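Local coordinates for dipeptide Epimerase (PDB 3JVA), which belongs to the mandelate racemase/muconate lactonizing enzyme family, with a cap-like N-terminal domain and a barrel domain that holds a magnesium ion, at residues 60-63 / 64-68; 82-85 / 86-90; 100-103 / 104-108; 226-229 / 230-234; 263-266 / 267-270. All coordinates share one frame; numbering follows the deposited sequence.

Contact 1. Residues 60-63 / 64-68; sequences AGTL and ETIEL
Ala60 to Leu63 and Glu64 to Leu68 are consecutive turns of helix 59-73, tied by four regular i to i+4 bonds. The first runs from Glu64 N to Ala60 O (3.1 Å) and the third, from Ile66 N to Thr62 O, is the shortest at 2.9 Å. All four are close to straight, with angles of about 160° at the hydrogen. The side chains use the same spacing. Thr62 CG2 stands anti to its backbone N (chi1 of OG1 -63°), which turns the methyl rather than the hydroxyl to Ile66 CD1, 3.7 Å away, and leaves OG1 beside the N, where it bonds to Thr58 O one turn back. Ile66 CG1 lies over the carbonyl that its own amide N bonds to, 3.0 Å from Thr62 O. On another flank Glu67 CG does the same, 3.1 Å from Leu63 O, before its chain bends at chi2. Glu64 extends outward instead, and its OE1 bonds to Ala60 N of the second subunit, an exchange that the partner helix returns. The inner side of the helix is formed by Thr62 and Ile66, which settle on strand 29-38 and helix 96-114, as expected of a helix layered on the antiparallel sheet of the N-terminal domain in this family.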
loop_
_atom_site.group_PDB
_atom_site.type_symbol
_atom_site.label_atom_id
_atom_site.label_comp_id
_atom_site.label_asym_id
_atom_site.label_seq_id
_atom_site.Cartn_x
_atom_site.Cartn_y
_atom_site.Cartn_z
ATOM N N ALA B 60 -21.275 5.352 -40.554
ATOM C CA ALA B 60 -22.450 6.221 -40.447
ATOM C C ALA B 60 -22.356 7.174 -39.256
ATOM O O ALA B 60 -22.665 8.368 -39.377
ATOM C CB ALA B 60 -23.722 5.378 -40.345
ATOM N N GLY B 61 -21.936 6.651 -38.107
ATOM C CA GLY B 61 -21.812 7.492 -36.928
ATOM C C GLY B 61 -20.679 8.492 -37.081
ATOM O O GLY B 61 -20.773 9.641 -36.647
ATOM N N THR B 62 -19.594 8.054 -37.707
ATOM C CA THR B 62 -18.444 8.930 -37.907
ATOM C C THR B 62 -18.793 10.074 -38.854
ATOM O O THR B 62 -18.411 11.222 -38.620
ATOM C CB THR B 62 -17.251 8.133 -38.456
ATOM O OG1 THR B 62 -16.873 7.148 -37.486
ATOM C CG2 THR B 62 -16.056 9.054 -38.718
ATOM N N LEU B 63 -19.517 9.766 -39.924
ATOM C CA LEU B 63 -19.918 10.803 -40.868
ATOM C C LEU B 63 -20.818 11.820 -40.173
ATOM O O LEU B 63 -20.627 13.030 -40.317
ATOM C CB LEU B 63 -20.645 10.189 -42.070
ATOM C CG LEU B 63 -19.775 9.372 -43.032
ATOM C CD1 LEU B 63 -20.658 8.646 -44.034
ATOM C CD2 LEU B 63 -18.786 10.300 -43.749
ATOM N N GLU B 64 -21.795 11.335 -39.409
ATOM C CA GLU B 64 -22.704 12.233 -38.704
ATOM C C GLU B 64 -21.961 13.142 -37.727
ATOM O O GLU B 64 -22.197 14.357 -37.682
ATOM C CB GLU B 64 -23.785 11.437 -37.955
ATOM C CG GLU B 64 -24.634 12.294 -37.008
ATOM C CD GLU B 64 -25.871 11.584 -36.467
ATOM O OE1 GLU B 64 -25.836 10.354 -36.261
ATOM O OE2 GLU B 64 -26.886 12.268 -36.225
ATOM N N THR B 65 -21.057 12.563 -36.947
ATOM C CA THR B 65 -20.303 13.343 -35.975
ATOM C C THR B 65 -19.399 14.366 -36.650
ATOM O O THR B 65 -19.318 15.509 -36.208
ATOM C CB THR B 65 -19.460 12.425 -35.065
ATOM O OG1 THR B 65 -20.327 11.501 -34.397
ATOM C CG2 THR B 65 -18.704 13.247 -34.020
ATOM N N ILE B 66 -18.727 13.970 -37.727
ATOM C CA ILE B 66 -17.849 14.907 -38.419
ATOM C C ILE B 66 -18.634 16.129 -38.892
ATOM O O ILE B 66 -18.149 17.256 -38.801
ATOM C CB ILE B 66 -17.150 14.245 -39.625
ATOM C CG1 ILE B 66 -16.154 13.192 -39.121
ATOM C CG2 ILE B 66 -16.430 15.308 -40.466
ATOM C CD1 ILE B 66 -15.469 12.417 -40.218
ATOM N N GLU B 67 -19.850 15.906 -39.385
ATOM C CA GLU B 67 -20.694 17.008 -39.852
ATOM C C GLU B 67 -20.995 17.965 -38.703
ATOM O O GLU B 67 -21.004 19.190 -38.880
ATOM C CB GLU B 67 -22.001 16.459 -40.423
ATOM C CG GLU B 67 -21.820 15.595 -41.662
ATOM C CD GLU B 67 -21.757 16.403 -42.947
ATOM O OE1 GLU B 67 -20.960 17.367 -43.018
ATOM O OE2 GLU B 67 -22.506 16.064 -43.892
ATOM N N LEU B 68 -21.248 17.407 -37.523
ATOM C CA LEU B 68 -21.534 18.226 -36.348
ATOM C C LEU B 68 -20.292 19.040 -35.980
ATOM O O LEU B 68 -20.386 20.247 -35.738
ATOM C CB LEU B 68 -21.961 17.347 -35.167
ATOM C CG LEU B 68 -23.330 16.660 -35.257
ATOM C CD1 LEU B 68 -23.530 15.740 -34.061
ATOM C CD2 LEU B 68 -24.432 17.720 -35.304
#

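Contact 2. Residues 82-85 / 86-90; sequences EKIH and EVMDK
Asp89 OD1 is gripped twice: a water donates to it at 2.7 Å, and Lys99 of helix 96-114 forms a salt bridge with it. That water also lies in the plane of the His85 ring, 2.8 Å from His85 ND1, and so joins side chains one turn apart and probably helps fix the rotation of the imidazole. One face of the same ring carries Met88. Its chain bends at chi3 (-70°), which swings the methyl back along the helix until CE stands 3.7 Å from the ring centroid, 20° off the normal, in a CH-pi contact displaced toward the ND1 side. Met88 CE also meets Ile84 CG2 at 4.0 Å, the two side chains running alongside each other in the same direction. On another flank, the aliphatic part of Lys83 touches two residues: its CG is 4.0 Å from Val87 CG2 and 3.9 Å from Glu86 OE1. The ammonium group continues past that carboxylate, whose OE2 forms a salt bridge with Lys312 NZ and a hydrogen bond with Tyr125 OH, both of the third subunit. Ile84 and Met88 pack on Ile102 of helix 96-114, Met88 and Val87 reach helix 59-73, and the His85 ring stacks with His272 in the barrel domain.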
loop_
_atom_site.group_PDB
_atom_site.type_symbol
_atom_site.label_atom_id
_atom_site.label_comp_id
_atom_site.label_asym_id
_atom_site.label_seq_id
_atom_site.Cartn_x
_atom_site.Cartn_y
_atom_site.Cartn_z
ATOM N N GLU B 82 -6.013 23.490 -29.773
ATOM C CA GLU B 82 -6.464 23.403 -28.390
ATOM C C GLU B 82 -7.977 23.620 -28.332
ATOM O O GLU B 82 -8.702 22.832 -27.722
ATOM C CB GLU B 82 -5.740 24.455 -27.538
ATOM C CG GLU B 82 -4.276 24.122 -27.252
ATOM C CD GLU B 82 -4.112 23.088 -26.151
ATOM O OE1 GLU B 82 -4.289 23.439 -24.967
ATOM O OE2 GLU B 82 -3.813 21.916 -26.460
ATOM N N LYS B 83 -8.460 24.679 -28.976
ATOM C CA LYS B 83 -9.895 24.955 -28.966
ATOM C C LYS B 83 -10.661 23.979 -29.850
ATOM O O LYS B 83 -11.770 23.565 -29.514
ATOM C CB LYS B 83 -10.186 26.391 -29.424
ATOM C CG LYS B 83 -11.670 26.741 -29.386
ATOM C CD LYS B 83 -11.943 28.209 -29.728
ATOM C CE LYS B 83 -13.445 28.508 -29.708
ATOM N NZ LYS B 83 -13.764 29.958 -29.953
ATOM N N ILE B 84 -10.078 23.603 -30.982
ATOM C CA ILE B 84 -10.761 22.678 -31.865
ATOM C C ILE B 84 -11.077 21.378 -31.116
ATOM O O ILE B 84 -12.178 20.848 -31.236
ATOM C CB ILE B 84 -9.921 22.421 -33.144
ATOM C CG1 ILE B 84 -9.957 23.682 -34.020
ATOM C CG2 ILE B 84 -10.478 21.229 -33.918
ATOM C CD1 ILE B 84 -8.965 23.690 -35.163
ATOM N N HIS B 85 -10.138 20.880 -30.315
ATOM C CA HIS B 85 -10.408 19.661 -29.565
ATOM C C HIS B 85 -11.369 19.957 -28.425
ATOM O O HIS B 85 -12.185 19.117 -28.060
ATOM C CB HIS B 85 -9.111 19.047 -29.044
ATOM C CG HIS B 85 -8.462 18.125 -30.026
ATOM N ND1 HIS B 85 -8.863 16.817 -30.196
ATOM C CD2 HIS B 85 -7.482 18.340 -30.935
ATOM C CE1 HIS B 85 -8.158 16.266 -31.167
ATOM N NE2 HIS B 85 -7.312 17.168 -31.633
ATOM N N GLU B 86 -11.285 21.166 -27.883
ATOM C CA GLU B 86 -12.186 21.568 -26.807
ATOM C C GLU B 86 -13.619 21.474 -27.326
ATOM O O GLU B 86 -14.491 20.887 -26.683
ATOM C CB GLU B 86 -11.894 23.009 -26.393
ATOM C CG GLU B 86 -12.825 23.552 -25.325
ATOM C CD GLU B 86 -12.529 25.006 -25.010
ATOM O OE1 GLU B 86 -12.974 25.891 -25.770
ATOM O OE2 GLU B 86 -11.834 25.257 -24.012
ATOM N N VAL B 87 -13.851 22.070 -28.494
ATOM C CA VAL B 87 -15.168 22.078 -29.135
ATOM C C VAL B 87 -15.664 20.666 -29.432
ATOM O O VAL B 87 -16.811 20.323 -29.129
ATOM C CB VAL B 87 -15.130 22.890 -30.453
ATOM C CG1 VAL B 87 -16.482 22.838 -31.153
ATOM C CG2 VAL B 87 -14.751 24.332 -30.153
ATOM N N MET B 88 -14.806 19.842 -30.028
ATOM C CA MET B 88 -15.204 18.472 -30.338
ATOM C C MET B 88 -15.542 17.680 -29.074
ATOM O O MET B 88 -16.495 16.900 -29.061
ATOM C CB MET B 88 -14.099 17.755 -31.122
ATOM C CG MET B 88 -13.867 18.345 -32.507
ATOM S SD MET B 88 -12.802 17.304 -33.527
ATOM C CE MET B 88 -11.230 17.501 -32.704
ATOM N N ASP B 89 -14.764 17.884 -28.016
ATOM C CA ASP B 89 -15.001 17.180 -26.759
ATOM C C ASP B 89 -16.296 17.619 -26.084
ATOM O O ASP B 89 -16.936 16.823 -25.403
ATOM C CB ASP B 89 -13.826 17.378 -25.796
ATOM C CG ASP B 89 -12.580 16.623 -26.229
ATOM O OD1 ASP B 89 -12.678 15.745 -27.117
ATOM O OD2 ASP B 89 -11.501 16.903 -25.670
ATOM N N LYS B 90 -16.679 18.880 -26.267
ATOM C CA LYS B 90 -17.925 19.375 -25.682
ATOM C C LYS B 90 -19.110 18.762 -26.413
ATOM O O LYS B 90 -20.159 18.508 -25.824
ATOM C CB LYS B 90 -18.029 20.899 -25.798
ATOM C CG LYS B 90 -17.262 21.689 -24.755
ATOM C CD LYS B 90 -17.558 23.180 -24.901
ATOM C CE LYS B 90 -16.778 24.028 -23.901
ATOM N NZ LYS B 90 -17.120 23.714 -22.484
HETATM O O HOH W 1 -10.324 15.260 -28.399
#

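Contact 3. Residues 100-103 / 104-108; sequences AAID and IACYD
Tyr107 and Asp103 meet through two quite different first torsions. In Tyr107 the ring is carried beside the backbone N (chi1 -82°), which folds it back over the preceding turn and brings CD1 to 3.2 Å from Asp103 O, a carbonyl oxygen at the ring edge and near its plane. Asp103 has a chi1 of 108°, well off a staggered value, and several approaches of its carboxylate are unusually close, so its exact placing is doubtful. As modelled, this torsion sets OD2 about 3.3 Å from Tyr107 CD1, and OD2 has a partner in Ile271 N of the barrel domain. Asp103 O is itself the acceptor for Tyr107 N, at 2.9 Å. Another flank is apolar: Ile102 CG2 rests 4.1 Å from Cys106 SG. Ile104 CG1 lies against the previous turn, 3.2 Å from Ala100 O, which also takes the 2.8 Å bond of Ile104 N. Small residues fill the side facing the sheet, with Ala101 and Ala105 on Val34 and Ile36. Buried throughout, this is the central helix of the N-terminal domain, set between its antiparallel sheet and the barrel domain in the manner of the enolase superfamily.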
loop_
_atom_site.group_PDB
_atom_site.type_symbol
_atom_site.label_atom_id
_atom_site.label_comp_id
_atom_site.label_asym_id
_atom_site.label_seq_id
_atom_site.Cartn_x
_atom_site.Cartn_y
_atom_site.Cartn_z
ATOM N N ALA B 100 -10.297 12.385 -35.039
ATOM C CA ALA B 100 -9.040 12.241 -35.766
ATOM C C ALA B 100 -9.155 12.866 -37.158
ATOM O O ALA B 100 -8.217 13.501 -37.644
ATOM C CB ALA B 100 -8.669 10.762 -35.892
ATOM N N ALA B 101 -10.302 12.680 -37.800
ATOM C CA ALA B 101 -10.505 13.218 -39.142
ATOM C C ALA B 101 -10.335 14.740 -39.142
ATOM O O ALA B 101 -9.631 15.298 -39.983
ATOM C CB ALA B 101 -11.888 12.826 -39.662
ATOM N N ILE B 102 -10.966 15.408 -38.184
ATOM C CA ILE B 102 -10.860 16.861 -38.081
ATOM C C ILE B 102 -9.444 17.277 -37.692
ATOM O O ILE B 102 -8.869 18.196 -38.277
ATOM C CB ILE B 102 -11.815 17.427 -37.009
ATOM C CG1 ILE B 102 -13.275 17.240 -37.442
ATOM C CG2 ILE B 102 -11.497 18.896 -36.749
ATOM C CD1 ILE B 102 -13.660 18.010 -38.705
ATOM N N ASP B 103 -8.883 16.604 -36.694
ATOM C CA ASP B 103 -7.544 16.947 -36.227
ATOM C C ASP B 103 -6.484 16.812 -37.325
ATOM O O ASP B 103 -5.692 17.724 -37.545
ATOM C CB ASP B 103 -7.166 16.073 -35.032
ATOM C CG ASP B 103 -6.119 15.051 -35.384
ATOM O OD1 ASP B 103 -6.498 13.922 -35.762
ATOM O OD2 ASP B 103 -4.920 15.386 -35.313
ATOM N N ILE B 104 -6.462 15.673 -38.009
ATOM C CA ILE B 104 -5.480 15.460 -39.073
ATOM C C ILE B 104 -5.566 16.568 -40.134
ATOM O O ILE B 104 -4.544 17.125 -40.544
ATOM C CB ILE B 104 -5.673 14.077 -39.727
ATOM C CG1 ILE B 104 -5.294 12.980 -38.718
ATOM C CG2 ILE B 104 -4.812 13.962 -40.992
ATOM C CD1 ILE B 104 -5.713 11.575 -39.131
ATOM N N ALA B 105 -6.779 16.892 -40.570
ATOM C CA ALA B 105 -6.961 17.946 -41.564
ATOM C C ALA B 105 -6.429 19.283 -41.042
ATOM O O ALA B 105 -5.878 20.073 -41.806
ATOM C CB ALA B 105 -8.437 18.064 -41.945
ATOM N N CYS B 106 -6.586 19.540 -39.745
ATOM C CA CYS B 106 -6.082 20.788 -39.167
ATOM C C CYS B 106 -4.559 20.810 -39.176
ATOM O O CYS B 106 -3.952 21.837 -39.476
ATOM C CB CYS B 106 -6.596 20.972 -37.735
ATOM S SG CYS B 106 -8.348 21.419 -37.649
ATOM N N TYR B 107 -3.930 19.688 -38.835
ATOM C CA TYR B 107 -2.480 19.654 -38.863
ATOM C C TYR B 107 -1.987 19.782 -40.305
ATOM O O TYR B 107 -0.947 20.384 -40.549
ATOM C CB TYR B 107 -1.938 18.371 -38.223
ATOM C CG TYR B 107 -1.859 18.444 -36.716
ATOM C CD1 TYR B 107 -2.891 17.952 -35.918
ATOM C CD2 TYR B 107 -0.760 19.029 -36.086
ATOM C CE1 TYR B 107 -2.832 18.041 -34.529
ATOM C CE2 TYR B 107 -0.689 19.124 -34.696
ATOM C CZ TYR B 107 -1.729 18.628 -33.925
ATOM O OH TYR B 107 -1.661 18.711 -32.554
ATOM N N ASP B 108 -2.739 19.233 -41.260
ATOM C CA ASP B 108 -2.342 19.337 -42.667
ATOM C C ASP B 108 -2.350 20.824 -43.023
ATOM O O ASP B 108 -1.420 21.327 -43.662
ATOM C CB ASP B 108 -3.319 18.559 -43.558
ATOM C CG ASP B 108 -2.869 18.495 -45.014
ATOM O OD1 ASP B 108 -1.671 18.723 -45.286
ATOM O OD2 ASP B 108 -3.712 18.202 -45.887
#

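Contact 4. Residues 226-229 / 230-234; sequences LKYV and TSQVN
Gln232 lays its CG over one face of the Tyr228 ring, 3.7 Å from the centroid and 16° off the normal, a CH-pi contact on the last turn of helix 223-232. This helix is the crossover of a beta-alpha-beta unit in the barrel, linking strands 213-215 and 236-239. The tyrosine has its CG anti to the backbone N (chi1 175°), which sends the ring forward along the helix to the glutamine. The bend of Gln232 at chi2 carries the amide past the rim on the CE1 side, its plane 21° from that of the ring, with NE2 4.0 Å from Tyr228 CE1. Gln232 thus lies against one face of the ring, whose hydroxyl is hydrogen-bonded to Asn234 ND2 of the fifth subunit. Lys197 and Val200 of helix 196-206 also touch the tyrosine.

The inner flank belongs to the barrel. Leu226, Val229 and Thr230 pack on Ile237 of strand 236-239, and Thr230 OG1 is placed between two carbonyls: Leu226 O, 3.1 Å away, and Thr257 O. Ser231 OG, held between its own N and carbonyl carbon, donates instead to Tyr228 O at 2.8 Å.

The helix stops here, since Val233 leaves helical angles. Val229 O marks the end by accepting from two successive amides: Val233 N at 3.1 Å lies nearly along the C=O axis, whereas Gln232 N, at 2.9 Å, stands well above the carbonyl plane.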
loop_
_atom_site.group_PDB
_atom_site.type_symbol
_atom_site.label_atom_id
_atom_site.label_comp_id
_atom_site.label_asym_id
_atom_site.label_seq_id
_atom_site.Cartn_x
_atom_site.Cartn_y
_atom_site.Cartn_z
ATOM N N LEU B 226 -2.863 -8.090 -17.584
ATOM C CA LEU B 226 -1.894 -7.658 -18.582
ATOM C C LEU B 226 -0.556 -7.444 -17.881
ATOM O O LEU B 226 0.500 -7.806 -18.399
ATOM C CB LEU B 226 -2.374 -6.364 -19.247
ATOM C CG LEU B 226 -1.522 -5.768 -20.370
ATOM C CD1 LEU B 226 -1.288 -6.802 -21.460
ATOM C CD2 LEU B 226 -2.238 -4.546 -20.934
ATOM N N LYS B 227 -0.618 -6.869 -16.682
ATOM C CA LYS B 227 0.561 -6.613 -15.864
ATOM C C LYS B 227 1.215 -7.945 -15.472
ATOM O O LYS B 227 2.437 -8.073 -15.468
ATOM C CB LYS B 227 0.137 -5.840 -14.606
ATOM C CG LYS B 227 1.174 -5.730 -13.498
ATOM C CD LYS B 227 2.328 -4.830 -13.868
ATOM C CE LYS B 227 2.993 -4.264 -12.617
ATOM N NZ LYS B 227 3.421 -5.329 -11.668
ATOM N N TYR B 228 0.383 -8.931 -15.151
ATOM C CA TYR B 228 0.864 -10.255 -14.764
ATOM C C TYR B 228 1.673 -10.869 -15.902
ATOM O O TYR B 228 2.779 -11.357 -15.697
ATOM C CB TYR B 228 -0.323 -11.167 -14.427
ATOM C CG TYR B 228 0.074 -12.599 -14.125
ATOM C CD1 TYR B 228 0.677 -12.937 -12.914
ATOM C CD2 TYR B 228 -0.141 -13.611 -15.061
ATOM C CE1 TYR B 228 1.057 -14.258 -12.639
ATOM C CE2 TYR B 228 0.236 -14.937 -14.795
ATOM C CZ TYR B 228 0.832 -15.248 -13.582
ATOM O OH TYR B 228 1.195 -16.551 -13.305
ATOM N N VAL B 229 1.115 -10.846 -17.107
ATOM C CA VAL B 229 1.814 -11.404 -18.259
ATOM C C VAL B 229 3.166 -10.728 -18.458
ATOM O O VAL B 229 4.198 -11.388 -18.557
ATOM C CB VAL B 229 0.984 -11.236 -19.545
ATOM C CG1 VAL B 229 1.748 -11.805 -20.734
ATOM C CG2 VAL B 229 -0.349 -11.935 -19.388
ATOM N N THR B 230 3.158 -9.402 -18.506
ATOM C CA THR B 230 4.385 -8.647 -18.692
ATOM C C THR B 230 5.462 -9.048 -17.691
ATOM O O THR B 230 6.628 -9.220 -18.051
ATOM C CB THR B 230 4.109 -7.143 -18.557
ATOM O OG1 THR B 230 3.168 -6.753 -19.561
ATOM C CG2 THR B 230 5.397 -6.341 -18.712
ATOM N N SER B 231 5.059 -9.213 -16.437
ATOM C CA SER B 231 5.988 -9.562 -15.371
ATOM C C SER B 231 6.409 -11.030 -15.348
ATOM O O SER B 231 7.362 -11.383 -14.659
ATOM C CB SER B 231 5.375 -9.201 -14.017
ATOM O OG SER B 231 4.304 -10.075 -13.694
ATOM N N GLN B 232 5.715 -11.884 -16.094
ATOM C CA GLN B 232 6.053 -13.306 -16.087
ATOM C C GLN B 232 6.830 -13.823 -17.291
ATOM O O GLN B 232 7.418 -14.906 -17.227
ATOM C CB GLN B 232 4.783 -14.143 -15.921
ATOM C CG GLN B 232 4.074 -13.949 -14.591
ATOM C CD GLN B 232 4.958 -14.289 -13.409
ATOM O OE1 GLN B 232 5.644 -15.315 -13.407
ATOM N NE2 GLN B 232 4.945 -13.433 -12.391
ATOM N N VAL B 233 6.841 -13.072 -18.386
ATOM C CA VAL B 233 7.561 -13.518 -19.575
ATOM C C VAL B 233 8.677 -12.561 -19.965
ATOM O O VAL B 233 8.607 -11.362 -19.683
ATOM C CB VAL B 233 6.610 -13.674 -20.784
ATOM C CG1 VAL B 233 5.420 -14.544 -20.404
ATOM C CG2 VAL B 233 6.141 -12.305 -21.264
ATOM N N ASN B 234 9.708 -13.095 -20.615
ATOM C CA ASN B 234 10.828 -12.274 -21.062
ATOM C C ASN B 234 10.450 -11.483 -22.313
ATOM O O ASN B 234 11.006 -10.415 -22.575
ATOM C CB ASN B 234 12.048 -13.147 -21.377
ATOM C CG ASN B 234 12.669 -13.749 -20.135
ATOM O OD1 ASN B 234 12.825 -13.074 -19.118
ATOM N ND2 ASN B 234 13.042 -15.022 -20.214
#

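Contact 5. Residues 263-266 / 267-270; sequences IKLM and KCGG
Two peptide carbonyls, those of Lys264 and Leu265, are the flat groups here, and each accepts two amides from Lys267 to Gly270. Over the plane of the Lys264 carbonyl stands Lys267 N, 2.9 Å from Lys264 O and 57° out of the plane, while Cys268 N approaches more nearly end-on at 3.1 Å. Leu265 O is approached differently: Gly270 N lies in its carbonyl plane, on a lone pair, at 3.1 Å, and Gly269 N comes in tilted from that plane at 3.0 Å. The Gly270 bond spans six residues and closes the short helix after Cys268; Gly269, with positive phi (86°), turns the chain away. In that 6→1 bond and positive-phi glycine the turn resembles a Schellman motif, though Gly269 N bonds to Leu265 O and not to Met266 O.

Among side chains, Lys267 bends at chi3 (-57°), bringing CE against Lys264 CB at 3.5 Å, a tight fit. Cys268 SG sits between its own N and carbonyl carbon and so faces back over the turn, 4.2 Å from Ile263 CG2. Lys267 NZ forms a salt bridge with Asp240 OD1 and hydrogen bonds with the carbonyls of Cys243 and Asn262; Lys264 NZ lies at long, weak ion-pair range of that Asp240 oxygen. Asp240 is a magnesium ligand and Lys267 its second-shell partner, so the turn after strand 260-263 borders the metal site at the C-terminal end of the barrel strands, as is usual in the enolase superfamily.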
loop_
_atom_site.group_PDB
_atom_site.type_symbol
_atom_site.label_atom_id
_atom_site.label_comp_id
_atom_site.label_asym_id
_atom_site.label_seq_id
_atom_site.Cartn_x
_atom_site.Cartn_y
_atom_site.Cartn_z
ATOM N N ILE B 263 0.056 3.188 -30.253
ATOM C CA ILE B 263 -0.833 4.308 -30.532
ATOM C C ILE B 263 -1.500 4.120 -31.888
ATOM O O ILE B 263 -0.876 3.615 -32.819
ATOM C CB ILE B 263 -0.040 5.639 -30.639
ATOM C CG1 ILE B 263 0.676 5.949 -29.328
ATOM C CG2 ILE B 263 -0.975 6.777 -31.055
ATOM C CD1 ILE B 263 1.667 7.110 -29.448
ATOM N N LYS B 264 -2.770 4.504 -31.993
ATOM C CA LYS B 264 -3.471 4.491 -33.278
ATOM C C LYS B 264 -4.268 5.791 -33.294
ATOM O O LYS B 264 -5.029 6.066 -32.370
ATOM C CB LYS B 264 -4.407 3.296 -33.428
ATOM C CG LYS B 264 -3.667 1.986 -33.643
ATOM C CD LYS B 264 -4.625 0.829 -33.882
ATOM C CE LYS B 264 -3.856 -0.491 -33.960
ATOM N NZ LYS B 264 -4.771 -1.653 -34.160
ATOM N N LEU B 265 -4.083 6.598 -34.331
ATOM C CA LEU B 265 -4.801 7.868 -34.404
ATOM C C LEU B 265 -6.315 7.691 -34.331
ATOM O O LEU B 265 -7.017 8.541 -33.772
ATOM C CB LEU B 265 -4.426 8.630 -35.684
ATOM C CG LEU B 265 -2.951 9.019 -35.838
ATOM C CD1 LEU B 265 -2.786 9.879 -37.079
ATOM C CD2 LEU B 265 -2.466 9.774 -34.597
ATOM N N MET B 266 -6.821 6.583 -34.875
ATOM C CA MET B 266 -8.259 6.326 -34.873
ATOM C C MET B 266 -8.785 5.800 -33.533
ATOM O O MET B 266 -9.983 5.560 -33.390
ATOM C CB MET B 266 -8.629 5.361 -35.999
ATOM C CG MET B 266 -8.206 5.836 -37.393
ATOM S SD MET B 266 -8.661 7.566 -37.793
ATOM C CE MET B 266 -7.409 7.934 -39.064
ATOM N N LYS B 267 -7.880 5.604 -32.574
ATOM C CA LYS B 267 -8.240 5.166 -31.224
ATOM C C LYS B 267 -8.204 6.374 -30.289
ATOM O O LYS B 267 -9.033 6.500 -29.380
ATOM C CB LYS B 267 -7.237 4.154 -30.661
ATOM C CG LYS B 267 -7.378 2.717 -31.120
ATOM C CD LYS B 267 -6.540 1.801 -30.218
ATOM C CE LYS B 267 -5.068 2.217 -30.191
ATOM N NZ LYS B 267 -4.247 1.332 -29.305
ATOM N N CYS B 268 -7.224 7.253 -30.502
ATOM C CA CYS B 268 -7.040 8.416 -29.635
ATOM C C CYS B 268 -7.664 9.727 -30.097
ATOM O O CYS B 268 -7.681 10.704 -29.347
ATOM C CB CYS B 268 -5.545 8.643 -29.366
ATOM S SG CYS B 268 -4.550 9.063 -30.825
ATOM N N GLY B 269 -8.173 9.759 -31.321
ATOM C CA GLY B 269 -8.792 10.982 -31.801
ATOM C C GLY B 269 -7.845 11.984 -32.432
ATOM O O GLY B 269 -8.099 13.190 -32.387
ATOM N N GLY B 270 -6.750 11.499 -33.007
ATOM C CA GLY B 270 -5.836 12.403 -33.677
ATOM C C GLY B 270 -4.442 12.618 -33.138
ATOM O O GLY B 270 -4.072 12.108 -32.084
#

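In the fold
Contacts 1, 2 and 3 form one layered unit in the N-terminal domain, with contact 3 in the middle. Ile66 CD1 of contact 1 meets Ala101 CB of contact 3 at 3.6 Å, and Met88 SD of contact 2 meets Ile102 CB at 3.6 Å, whereas contacts 1 and 2 do not touch. Two of them reach contact 5 in the barrel domain: its centre lies about 12 Å from that of contact 3, with Ala100 CB 3.5 Å from Leu265 O, and His85 CE1 of contact 2 is 3.3 Å from Gly269 O. Contact 5 comes closest to the magnesium ion, about 4 Å from the Lys264 side chain. Contact 4 stands apart on the barrel's outside, about 36 Å from contact 3 between centres.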